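Local coordinates for protein diketoreductase (Acinetobacter baylyi, PDB 4E12) that reduces dicarbonyl compounds with NADH and, as in its relatives, probably also interconverts (3S)-3-hydroxyacyl-CoA and 3-oxoacyl-CoA, at residues 4-9 against 27-32; 83-88 against 112-117. One frame throughout, in Å; residues are numbered along the deposited sequence.

Contact 1 (4-9 against 27-32); sequences ITNVTV and GFAVTA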
# COMPACT_ATOMS: atom_id res chain seq x y z
N ILE A 4 -4.07 26.52 24.57
CA ILE A 4 -4.14 25.30 25.36
C ILE A 4 -2.96 25.21 26.31
O ILE A 4 -1.80 25.33 25.91
CB ILE A 4 -4.19 24.05 24.47
CG1 ILE A 4 -5.39 24.15 23.53
CG2 ILE A 4 -4.26 22.80 25.33
CD1 ILE A 4 -5.44 23.08 22.49
N THR A 5 -3.26 24.98 27.59
CA THR A 5 -2.23 24.79 28.59
C THR A 5 -2.53 23.57 29.45
O THR A 5 -1.64 22.76 29.73
CB THR A 5 -2.10 26.02 29.53
OG1 THR A 5 -1.63 27.16 28.79
CG2 THR A 5 -1.14 25.72 30.66
N ASN A 6 -3.78 23.44 29.88
CA ASN A 6 -4.16 22.33 30.75
C ASN A 6 -4.82 21.26 29.92
O ASN A 6 -5.84 21.50 29.27
CB ASN A 6 -5.14 22.79 31.83
CG ASN A 6 -4.56 23.87 32.73
OD1 ASN A 6 -3.34 23.95 32.93
ND2 ASN A 6 -5.44 24.70 33.29
N VAL A 7 -4.27 20.07 29.96
CA VAL A 7 -4.80 19.00 29.16
C VAL A 7 -5.16 17.87 30.08
O VAL A 7 -4.33 17.46 30.90
CB VAL A 7 -3.78 18.54 28.10
CG1 VAL A 7 -4.37 17.39 27.28
CG2 VAL A 7 -3.42 19.71 27.19
N THR A 8 -6.39 17.39 29.95
CA THR A 8 -6.82 16.20 30.66
C THR A 8 -7.05 15.08 29.66
O THR A 8 -7.69 15.26 28.62
CB THR A 8 -8.11 16.42 31.51
OG1 THR A 8 -7.86 17.45 32.47
CG2 THR A 8 -8.50 15.14 32.24
N VAL A 9 -6.51 13.93 30.00
CA VAL A 9 -6.67 12.75 29.17
C VAL A 9 -7.55 11.77 29.94
O VAL A 9 -7.27 11.49 31.11
CB VAL A 9 -5.30 12.11 28.88
CG1 VAL A 9 -5.51 10.83 28.08
CG2 VAL A 9 -4.43 13.07 28.07
N GLY A 27 5.63 19.85 27.62
CA GLY A 27 5.50 21.08 28.39
C GLY A 27 4.12 21.43 28.89
O GLY A 27 3.98 22.37 29.67
N PHE A 28 3.10 20.69 28.47
CA PHE A 28 1.74 20.99 28.91
C PHE A 28 1.50 20.46 30.31
O PHE A 28 2.24 19.59 30.79
CB PHE A 28 0.71 20.41 27.93
CG PHE A 28 0.75 21.06 26.57
CD1 PHE A 28 1.73 20.72 25.65
CD2 PHE A 28 -0.20 22.01 26.22
CE1 PHE A 28 1.76 21.32 24.39
CE2 PHE A 28 -0.17 22.62 24.96
CZ PHE A 28 0.82 22.27 24.05
N ALA A 29 0.49 21.02 30.98
CA ALA A 29 0.08 20.56 32.30
C ALA A 29 -0.98 19.49 32.14
O ALA A 29 -2.12 19.78 31.77
CB ALA A 29 -0.48 21.72 33.11
N VAL A 30 -0.59 18.26 32.43
CA VAL A 30 -1.41 17.10 32.12
C VAL A 30 -2.02 16.51 33.38
O VAL A 30 -1.34 16.32 34.39
CB VAL A 30 -0.57 16.03 31.40
CG1 VAL A 30 -1.34 14.72 31.23
CG2 VAL A 30 -0.13 16.55 30.04
N THR A 31 -3.31 16.23 33.29
CA THR A 31 -4.00 15.43 34.29
C THR A 31 -4.44 14.13 33.61
O THR A 31 -5.09 14.16 32.57
CB THR A 31 -5.25 16.14 34.82
OG1 THR A 31 -4.88 17.39 35.41
CG2 THR A 31 -5.95 15.29 35.86
N ALA A 32 -4.07 12.99 34.20
CA ALA A 32 -4.52 11.70 33.69
C ALA A 32 -5.68 11.23 34.54
O ALA A 32 -5.56 11.11 35.76
CB ALA A 32 -3.37 10.69 33.78

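Contact 2 (83-88 against 112-117); sequences VKDADL and PAKTIF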
# COMPACT_ATOMS: atom_id res chain seq x y z
N VAL A 83 -11.21 17.81 35.26
CA VAL A 83 -11.39 18.69 34.10
C VAL A 83 -11.76 20.12 34.48
O VAL A 83 -12.18 20.89 33.61
CB VAL A 83 -12.48 18.16 33.16
CG1 VAL A 83 -12.15 16.75 32.68
CG2 VAL A 83 -13.83 18.20 33.86
N LYS A 84 -11.60 20.49 35.75
CA LYS A 84 -12.13 21.76 36.23
C LYS A 84 -11.54 22.98 35.52
O LYS A 84 -12.23 23.99 35.35
CB LYS A 84 -11.96 21.90 37.74
CG LYS A 84 -10.53 21.91 38.24
CD LYS A 84 -10.49 21.99 39.76
CE LYS A 84 -9.07 21.95 40.30
NZ LYS A 84 -9.03 21.95 41.79
N ASP A 85 -10.28 22.91 35.11
CA ASP A 85 -9.64 24.04 34.45
C ASP A 85 -9.01 23.57 33.14
O ASP A 85 -8.03 24.15 32.67
CB ASP A 85 -8.57 24.65 35.37
CG ASP A 85 -8.07 26.01 34.87
OD1 ASP A 85 -8.80 26.67 34.09
OD2 ASP A 85 -6.95 26.41 35.24
N ALA A 86 -9.56 22.50 32.56
CA ALA A 86 -9.02 21.92 31.34
C ALA A 86 -9.25 22.82 30.12
O ALA A 86 -10.34 23.35 29.93
CB ALA A 86 -9.63 20.54 31.11
N ASP A 87 -8.21 23.00 29.31
CA ASP A 87 -8.35 23.70 28.03
C ASP A 87 -8.74 22.69 26.94
O ASP A 87 -9.40 23.03 25.95
CB ASP A 87 -7.02 24.36 27.67
CG ASP A 87 -6.61 25.42 28.67
OD1 ASP A 87 -7.48 26.21 29.09
OD2 ASP A 87 -5.42 25.45 29.06
N LEU A 88 -8.33 21.45 27.14
CA LEU A 88 -8.53 20.38 26.16
C LEU A 88 -8.66 19.09 26.92
O LEU A 88 -7.88 18.83 27.84
CB LEU A 88 -7.31 20.29 25.25
CG LEU A 88 -7.22 19.14 24.24
CD1 LEU A 88 -8.28 19.32 23.16
CD2 LEU A 88 -5.83 19.13 23.60
N PRO A 112 -15.45 23.35 32.12
CA PRO A 112 -15.75 24.76 31.89
C PRO A 112 -16.06 25.00 30.41
O PRO A 112 -15.65 24.22 29.55
CB PRO A 112 -14.48 25.47 32.35
CG PRO A 112 -13.40 24.45 32.21
CD PRO A 112 -14.05 23.14 32.52
N ALA A 113 -16.80 26.06 30.11
CA ALA A 113 -17.28 26.30 28.76
C ALA A 113 -16.14 26.35 27.73
O ALA A 113 -16.35 26.09 26.54
CB ALA A 113 -18.10 27.58 28.70
N LYS A 114 -14.94 26.68 28.19
CA LYS A 114 -13.79 26.88 27.30
C LYS A 114 -13.26 25.57 26.71
O LYS A 114 -12.58 25.59 25.69
CB LYS A 114 -12.65 27.56 28.04
CG LYS A 114 -12.15 26.78 29.23
CD LYS A 114 -10.82 27.33 29.73
CE LYS A 114 -10.32 26.50 30.90
NZ LYS A 114 -9.02 27.01 31.41
N THR A 115 -13.57 24.46 27.37
CA THR A 115 -12.93 23.17 27.10
C THR A 115 -13.22 22.56 25.73
O THR A 115 -14.37 22.34 25.35
CB THR A 115 -13.23 22.14 28.22
OG1 THR A 115 -12.76 22.67 29.48
CG2 THR A 115 -12.49 20.82 27.96
N ILE A 116 -12.15 22.28 25.00
CA ILE A 116 -12.25 21.53 23.75
C ILE A 116 -12.26 20.05 24.05
O ILE A 116 -11.48 19.58 24.89
CB ILE A 116 -11.07 21.85 22.83
CG1 ILE A 116 -11.07 23.34 22.50
CG2 ILE A 116 -11.12 20.96 21.59
CD1 ILE A 116 -9.86 23.83 21.73
N PHE A 117 -13.16 19.31 23.41
CA PHE A 117 -13.21 17.86 23.58
C PHE A 117 -12.65 17.17 22.33
O PHE A 117 -13.10 17.45 21.21
CB PHE A 117 -14.64 17.35 23.76
CG PHE A 117 -15.33 17.83 25.02
CD1 PHE A 117 -14.62 18.42 26.06
CD2 PHE A 117 -16.70 17.68 25.15
CE1 PHE A 117 -15.26 18.86 27.21
CE2 PHE A 117 -17.36 18.12 26.31
CZ PHE A 117 -16.64 18.71 27.34

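Contact 1 (4-9 against 27-32)
Four backbone hydrogen bonds join strand 6-9 to the parallel strand 29-32: Ala29 N gives to Thr5 O, just before the first strand, Val7 N to Ala29 O (2.8 Å), Thr31 N to Val7 O and Val9 N to Thr31 O (2.9 Å). Val7, Ala29 and Thr31 each use both N-H and C=O across the gap. CA-H groups reinforce the ladder, the closest being Val30 CA, 3.2 Å from Val7 O.

The Phe28 ring gathers most side-chain contacts. One is polar: Ile4 O meets the ring edge, near its plane, 3.3 Å from CE2. The apolar ones are Ile4 CG2, 4.1 Å from that same CE2, and Val7 CG2, which comes obliquely to within 4.1 Å of CD2. The ring reaches them because CG stands anti to the carbonyl carbon (chi1 -66°). Phe173 packs edge-to-face with it.

On the other face of the sheet, Thr8 and Thr31 run side by side, Thr8 OG1 3.7 Å from Thr31 CB; the Thr8 hydroxyl hydrogen-bonds to Ala82 O. Asn6 OD1 touches Ala29 CB, and Asn6 ND2 hydrogen-bonds to Asp85 O. With helix 14-25 between them, the two strands form the first beta-alpha-beta unit of a Rossmann fold, the NAD-binding domain.

Contact 2 (83-88 against 112-117)
One ammonium group joins two acids here: Lys114 NZ makes salt bridges to Asp85 OD1 (2.7 Å) and Asp87 OD1 (2.9 Å), with a weak third bond to Asp85 O. The site lies at the N-terminal ends of two neighbouring parallel strands of the Rossmann fold, 88-91 and 116-119, which begin side by side after their preceding turns. The approaches differ: Asp85 OD1 is met from above its carboxylate plane, 43° out of it, Asp87 OD1 from the syn side and less steeply. Lys114 leaves its backbone with CG wedged between N and the carbonyl carbon (chi1 60°), then runs fully extended across the loop, its CE passing 3.3 Å from Ala86 O. The second oxygen of Asp87, OD2, takes the backbone N-H groups of Thr5 and Asn6, so this carboxylate is gripped at both oxygens and probably favoured as an anion.

Ala86 O also receives the Thr115 hydroxyl in a short bond from OG1 (2.6 Å) that arrives above the carbonyl plane. Beside it the Pro112 ring lies against the carbonyls of the turn Val83 to Ala86, with CD 3.1 Å from Val83 O and CG near Lys84 O. Pro112 opens a type I turn of its own, closed by Thr115 N on Pro112 O; Arg135 NH1 hydrogen-bonds to the carbonyl oxygens of both Pro112 and Thr115.

Farther along, the pairing becomes that of a sheet. Ile116 N points nearly straight at Asp87 O (176° at the hydrogen), though it sits above that carbonyl's plane. Next to this bond Leu88 and Ile116 pack obliquely against each other and against helix 164-176, with Leu88 CD1 resting 3.6 Å from Ile116 CG2.

In the fold
Contacts 1 and 2 belong to the same beta layer, with centres about 10 Å apart, and both are partly buried. In contact 1 all the hydrogen bonds between the two segments are backbone strand bonds; helices 14-25 and 164-176 cover the side of Val7, Val9 and Val30, and the loop around 83-86 lies against Thr8. Contact 2 sits where strands give way to loops; side-chain charges and a threonine hydroxyl do much of the holding, and its acid-lysine network belongs to residues nearer solvent. They share a border, since strand 6-10 lies between 29-33 and 88-91, and Thr8 OG1 packs on Ala86 CB. Helix 164-176 packs on apolar side chains of both.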